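Local coordinates for putrescine aminotransferase (Halomonas elongata DSM 2581, PDB 6GWI), which probably transfers amino groups from putrescine and other amines to keto acceptors with the help of pyridoxal-5'-phosphate, as a class-III aminotransferase, at residues E119-D122 with T123-R126; V128-Y131 with W132-G136. One frame throughout, in Å; residues are numbered along the deposited sequence.

Contact 1. Residues E119-D122 with T123-R126; sequences EAND and TVLR
Thr123 places OG1 beside its own backbone N (chi1 -51°), and this rotation turns the hydroxyl back along the helix onto the carbonyl of Glu119. OG1 donates to Glu119 O at 2.7 Å, while Thr123 N donates to the same Glu119 O at 2.9 Å. The two donors come from opposite faces of the carbonyl plane, the hydroxyl tilted 30° from it, so both donors of Thr123 grip the one carbonyl oxygen. Val124, with chi1 162°, has CG1 anti to its backbone N and CG2 beside it, where CG2 lies 3.3 Å from Ala120 O. The backbone keeps its i to i+4 hydrogen bonds, Val124 N to Ala120 O at 2.8 Å, with Leu125 N to Asn121 O and Arg126 N to Asp122 O following. The CG of Arg126 also rests 3.6 Å from Asp122 O. This is the early part of the helix that follows the glycine-rich turn of the cofactor site, and Asn121 belongs to the pyridoxal-5'-phosphate pocket; its ND2 is hydrogen-bonded to Asp256, whereas its buried OD1 has no partner in the model. Since Thr123 OG1 also bonds His316 NE2, the hydroxyl joins the helix to a neighbouring loop. Asp122 bonds Thr154 through OD1 and Leu155 N of the second subunit through OD2; Arg126 likewise reaches Gln169 O of that subunit. Around the helix, strand 108-114 lies against Ala120 and Thr123, helix 155-160 against Asp122 and Leu125, and Pro282 of strand 280-283 against Ala120 and Val124.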
loop_
_atom_site.group_PDB
_atom_site.type_symbol
_atom_site.label_atom_id
_atom_site.label_comp_id
_atom_site.label_asym_id
_atom_site.label_seq_id
_atom_site.Cartn_x
_atom_site.Cartn_y
_atom_site.Cartn_z
ATOM N N GLU B 119 2.069 -3.569 -2.586
ATOM C CA GLU B 119 3.345 -2.947 -2.243
ATOM C C GLU B 119 4.433 -3.991 -2.046
ATOM O O GLU B 119 5.609 -3.725 -2.318
ATOM C CB GLU B 119 3.200 -2.101 -0.977
ATOM C CG GLU B 119 2.377 -0.840 -1.150
ATOM C CD GLU B 119 2.177 -0.104 0.161
ATOM O OE1 GLU B 119 1.695 1.045 0.132
ATOM O OE2 GLU B 119 2.512 -0.673 1.222
ATOM N N ALA B 120 4.063 -5.171 -1.550
ATOM C CA ALA B 120 5.022 -6.262 -1.448
ATOM C C ALA B 120 5.538 -6.662 -2.824
ATOM O O ALA B 120 6.734 -6.922 -2.994
ATOM C CB ALA B 120 4.382 -7.455 -0.744
ATOM N N ASN B 121 4.656 -6.708 -3.825
ATOM C CA ASN B 121 5.125 -7.064 -5.161
ATOM C C ASN B 121 5.937 -5.935 -5.795
ATOM O O ASN B 121 6.881 -6.216 -6.540
ATOM C CB ASN B 121 3.951 -7.487 -6.042
ATOM C CG ASN B 121 3.570 -8.950 -5.828
ATOM O OD1 ASN B 121 4.377 -9.854 -6.054
ATOM N ND2 ASN B 121 2.344 -9.186 -5.378
ATOM N N ASP B 122 5.628 -4.666 -5.486
ATOM C CA ASP B 122 6.523 -3.579 -5.886
ATOM C C ASP B 122 7.899 -3.749 -5.257
ATOM O O ASP B 122 8.926 -3.512 -5.905
ATOM C CB ASP B 122 5.963 -2.212 -5.482
ATOM C CG ASP B 122 4.775 -1.791 -6.313
ATOM O OD1 ASP B 122 3.679 -2.352 -6.099
ATOM O OD2 ASP B 122 4.937 -0.895 -7.173
ATOM N N THR B 123 7.931 -4.106 -3.972
ATOM C CA THR B 123 9.195 -4.372 -3.296
ATOM C C THR B 123 9.942 -5.507 -3.984
ATOM O O THR B 123 11.147 -5.411 -4.246
ATOM C CB THR B 123 8.919 -4.720 -1.832
ATOM O OG1 THR B 123 8.075 -3.717 -1.247
ATOM C CG2 THR B 123 10.213 -4.826 -1.035
ATOM N N VAL B 124 9.229 -6.594 -4.292
ATOM C CA VAL B 124 9.818 -7.710 -5.028
ATOM C C VAL B 124 10.479 -7.216 -6.306
ATOM O O VAL B 124 11.620 -7.578 -6.617
ATOM C CB VAL B 124 8.741 -8.769 -5.332
ATOM C CG1 VAL B 124 9.195 -9.706 -6.453
ATOM C CG2 VAL B 124 8.401 -9.556 -4.078
ATOM N N LEU B 125 9.756 -6.410 -7.086
ATOM C CA LEU B 125 10.263 -6.009 -8.396
ATOM C C LEU B 125 11.538 -5.185 -8.265
ATOM O O LEU B 125 12.506 -5.409 -8.999
ATOM C CB LEU B 125 9.185 -5.236 -9.156
ATOM C CG LEU B 125 9.490 -4.831 -10.601
ATOM C CD1 LEU B 125 10.033 -5.997 -11.408
ATOM C CD2 LEU B 125 8.236 -4.290 -11.265
ATOM N N ARG B 126 11.559 -4.223 -7.337
ATOM C CA ARG B 126 12.756 -3.408 -7.162
ATOM C C ARG B 126 13.896 -4.229 -6.577
ATOM O O ARG B 126 15.058 -4.048 -6.959
ATOM C CB ARG B 126 12.459 -2.199 -6.278
ATOM C CG ARG B 126 11.521 -1.186 -6.908
ATOM C CD ARG B 126 11.438 0.089 -6.074
ATOM N NE ARG B 126 12.642 0.912 -6.187
ATOM C CZ ARG B 126 12.949 1.912 -5.361
ATOM N NH1 ARG B 126 12.146 2.211 -4.350
ATOM N NH2 ARG B 126 14.062 2.612 -5.542
#

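Contact 2. Residues V128-Y131 with W132-G136; sequences VRRY and WALKG
Tyr131 turns the edge of its ring toward the indole face of Trp132 in a T-shaped pair, with the six-membered-ring centroids 4.8 Å apart and the planes at 79°. Tyr131 CE2 stands over the centre of the indole, 3.6 Å above its plane. A face of the same phenol ring receives Lys135 CG, a CH-pi contact 4.0 Å from the ring centroid and 17° off the normal. The lysine bends at both chi2 and chi3, which carries CD and CE onward to the phenol oxygen, CE lying 3.6 Å from Tyr131 OH. One residue earlier, in the Arg130-Leu134 pair, Leu134 CD2 sits 3.5 Å above the centre of the Arg130 guanidinium; the bend in the arginine chain at chi2 (64°) brings the flat group over the methyl. Val128 CG1 touches Trp132 CD1 more loosely, at 4.3 Å.

Together these contacts mark the C-terminal end of helix 117-134, where Gly136 has positive phi and makes a Schellman motif. Lys135 N still bonds Tyr131 O, lying in its carbonyl plane, and Gly136 N turns back to Ala133 O at 3.1 Å.

Second-shell hydrogen bonds help to set the indole and the Arg130 guanidinium. Trp132 NE1 donates to Ala218 O and the ring also forms a cation-pi contact with Lys140, so an alanine in place of Trp132 would probably leave the Tyr131 edge without its face, Ala218 O without that donor and a gap against Leu252. Arg130 NH2 bonds Gly311 O at the end of helix 301-311, whose Arg302 and Thr306 pack on Tyr131. Farther out, Arg129 NE and NH2 hold Gln141 O and Pro175 O, and its side chain packs on Gly171 of the second subunit.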
loop_
_atom_site.group_PDB
_atom_site.type_symbol
_atom_site.label_atom_id
_atom_site.label_comp_id
_atom_site.label_asym_id
_atom_site.label_seq_id
_atom_site.Cartn_x
_atom_site.Cartn_y
_atom_site.Cartn_z
ATOM N N VAL B 128 14.403 -7.480 -7.018
ATOM C CA VAL B 128 14.900 -8.394 -8.042
ATOM C C VAL B 128 15.858 -7.674 -8.979
ATOM O O VAL B 128 16.955 -8.162 -9.276
ATOM C CB VAL B 128 13.721 -9.022 -8.807
ATOM C CG1 VAL B 128 14.184 -9.667 -10.108
ATOM C CG2 VAL B 128 13.023 -10.051 -7.936
ATOM N N ARG B 129 15.465 -6.490 -9.445
ATOM C CA ARG B 129 16.259 -5.778 -10.439
ATOM C C ARG B 129 17.469 -5.108 -9.808
ATOM O O ARG B 129 18.535 -5.053 -10.431
ATOM C CB ARG B 129 15.360 -4.777 -11.175
ATOM C CG ARG B 129 14.467 -5.483 -12.215
ATOM C CD ARG B 129 13.309 -4.646 -12.787
ATOM N NE ARG B 129 12.679 -5.348 -13.913
ATOM C CZ ARG B 129 11.697 -4.864 -14.674
ATOM N NH1 ARG B 129 11.197 -3.656 -14.454
ATOM N NH2 ARG B 129 11.214 -5.598 -15.669
ATOM N N ARG B 130 17.339 -4.644 -8.567
ATOM C CA ARG B 130 18.500 -4.161 -7.833
ATOM C C ARG B 130 19.501 -5.286 -7.604
ATOM O O ARG B 130 20.713 -5.086 -7.741
ATOM C CB ARG B 130 18.043 -3.555 -6.507
ATOM C CG ARG B 130 19.155 -3.078 -5.587
ATOM C CD ARG B 130 19.980 -1.928 -6.170
ATOM N NE ARG B 130 20.902 -1.392 -5.166
ATOM C CZ ARG B 130 21.978 -0.656 -5.432
ATOM N NH1 ARG B 130 22.295 -0.347 -6.683
ATOM N NH2 ARG B 130 22.746 -0.228 -4.437
ATOM N N TYR B 131 19.006 -6.481 -7.274
ATOM C CA TYR B 131 19.873 -7.628 -7.037
ATOM C C TYR B 131 20.798 -7.875 -8.221
ATOM O O TYR B 131 22.024 -7.914 -8.075
ATOM C CB TYR B 131 19.023 -8.868 -6.755
ATOM C CG TYR B 131 19.815 -10.150 -6.710
ATOM C CD1 TYR B 131 20.523 -10.515 -5.572
ATOM C CD2 TYR B 131 19.857 -10.995 -7.808
ATOM C CE1 TYR B 131 21.248 -11.685 -5.533
ATOM C CE2 TYR B 131 20.574 -12.160 -7.779
ATOM C CZ TYR B 131 21.269 -12.503 -6.642
ATOM O OH TYR B 131 21.986 -13.671 -6.619
ATOM N N TRP B 132 20.220 -8.051 -9.410
ATOM C CA TRP B 132 21.034 -8.392 -10.570
ATOM C C TRP B 132 21.958 -7.247 -10.961
ATOM O O TRP B 132 23.070 -7.491 -11.441
ATOM C CB TRP B 132 20.131 -8.801 -11.734
ATOM C CG TRP B 132 19.518 -10.149 -11.511
ATOM C CD1 TRP B 132 18.197 -10.427 -11.316
ATOM C CD2 TRP B 132 20.209 -11.402 -11.436
ATOM N NE1 TRP B 132 18.023 -11.775 -11.128
ATOM C CE2 TRP B 132 19.241 -12.397 -11.198
ATOM C CE3 TRP B 132 21.552 -11.780 -11.548
ATOM C CZ2 TRP B 132 19.571 -13.746 -11.076
ATOM C CZ3 TRP B 132 21.878 -13.123 -11.427
ATOM C CH2 TRP B 132 20.892 -14.088 -11.188
ATOM N N ALA B 133 21.535 -5.998 -10.742
ATOM C CA ALA B 133 22.433 -4.871 -10.965
ATOM C C ALA B 133 23.657 -4.962 -10.060
ATOM O O ALA B 133 24.788 -4.745 -10.509
ATOM C CB ALA B 133 21.687 -3.555 -10.741
ATOM N N LEU B 134 23.457 -5.316 -8.790
ATOM C CA LEU B 134 24.592 -5.431 -7.882
ATOM C C LEU B 134 25.472 -6.625 -8.234
ATOM O O LEU B 134 26.670 -6.616 -7.933
ATOM C CB LEU B 134 24.108 -5.530 -6.435
ATOM C CG LEU B 134 23.445 -4.284 -5.846
ATOM C CD1 LEU B 134 22.768 -4.617 -4.519
ATOM C CD2 LEU B 134 24.460 -3.167 -5.670
ATOM N N LYS B 135 24.911 -7.651 -8.881
ATOM C CA LYS B 135 25.710 -8.779 -9.346
ATOM C C LYS B 135 26.539 -8.455 -10.582
ATOM O O LYS B 135 27.231 -9.348 -11.085
ATOM C CB LYS B 135 24.815 -9.979 -9.676
ATOM C CG LYS B 135 23.901 -10.441 -8.552
ATOM C CD LYS B 135 24.646 -11.108 -7.405
ATOM C CE LYS B 135 25.198 -12.470 -7.789
ATOM N NZ LYS B 135 25.931 -13.086 -6.644
ATOM N N GLY B 136 26.466 -7.228 -11.095
ATOM C CA GLY B 136 27.166 -6.882 -12.315
ATOM C C GLY B 136 26.474 -7.331 -13.580
ATOM O O GLY B 136 27.117 -7.407 -14.630
#

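Overall arrangement
From the N terminus, the chain enters helix 117-134 just after strand 108-114. Contact 1 occupies the buried early turns and contact 2 the C-terminal turns, so the two follow in series and neither encloses nor crosses the other. Both are local: each joins adjoining segments, and no long loop is closed. The centres of contact 1 and contact 2 lie about 14 Å apart; one residue separates them along the chain, and the backbone pattern of the helix runs on from one to the other. Contact 1 ties the helix to the cofactor pocket and strand 280-283; contact 2, nearer the surface, ties its end to strands 217-222 and 252-255 and helix 301-311. Both also meet the second subunit, contact 2 through Arg129 and Arg130.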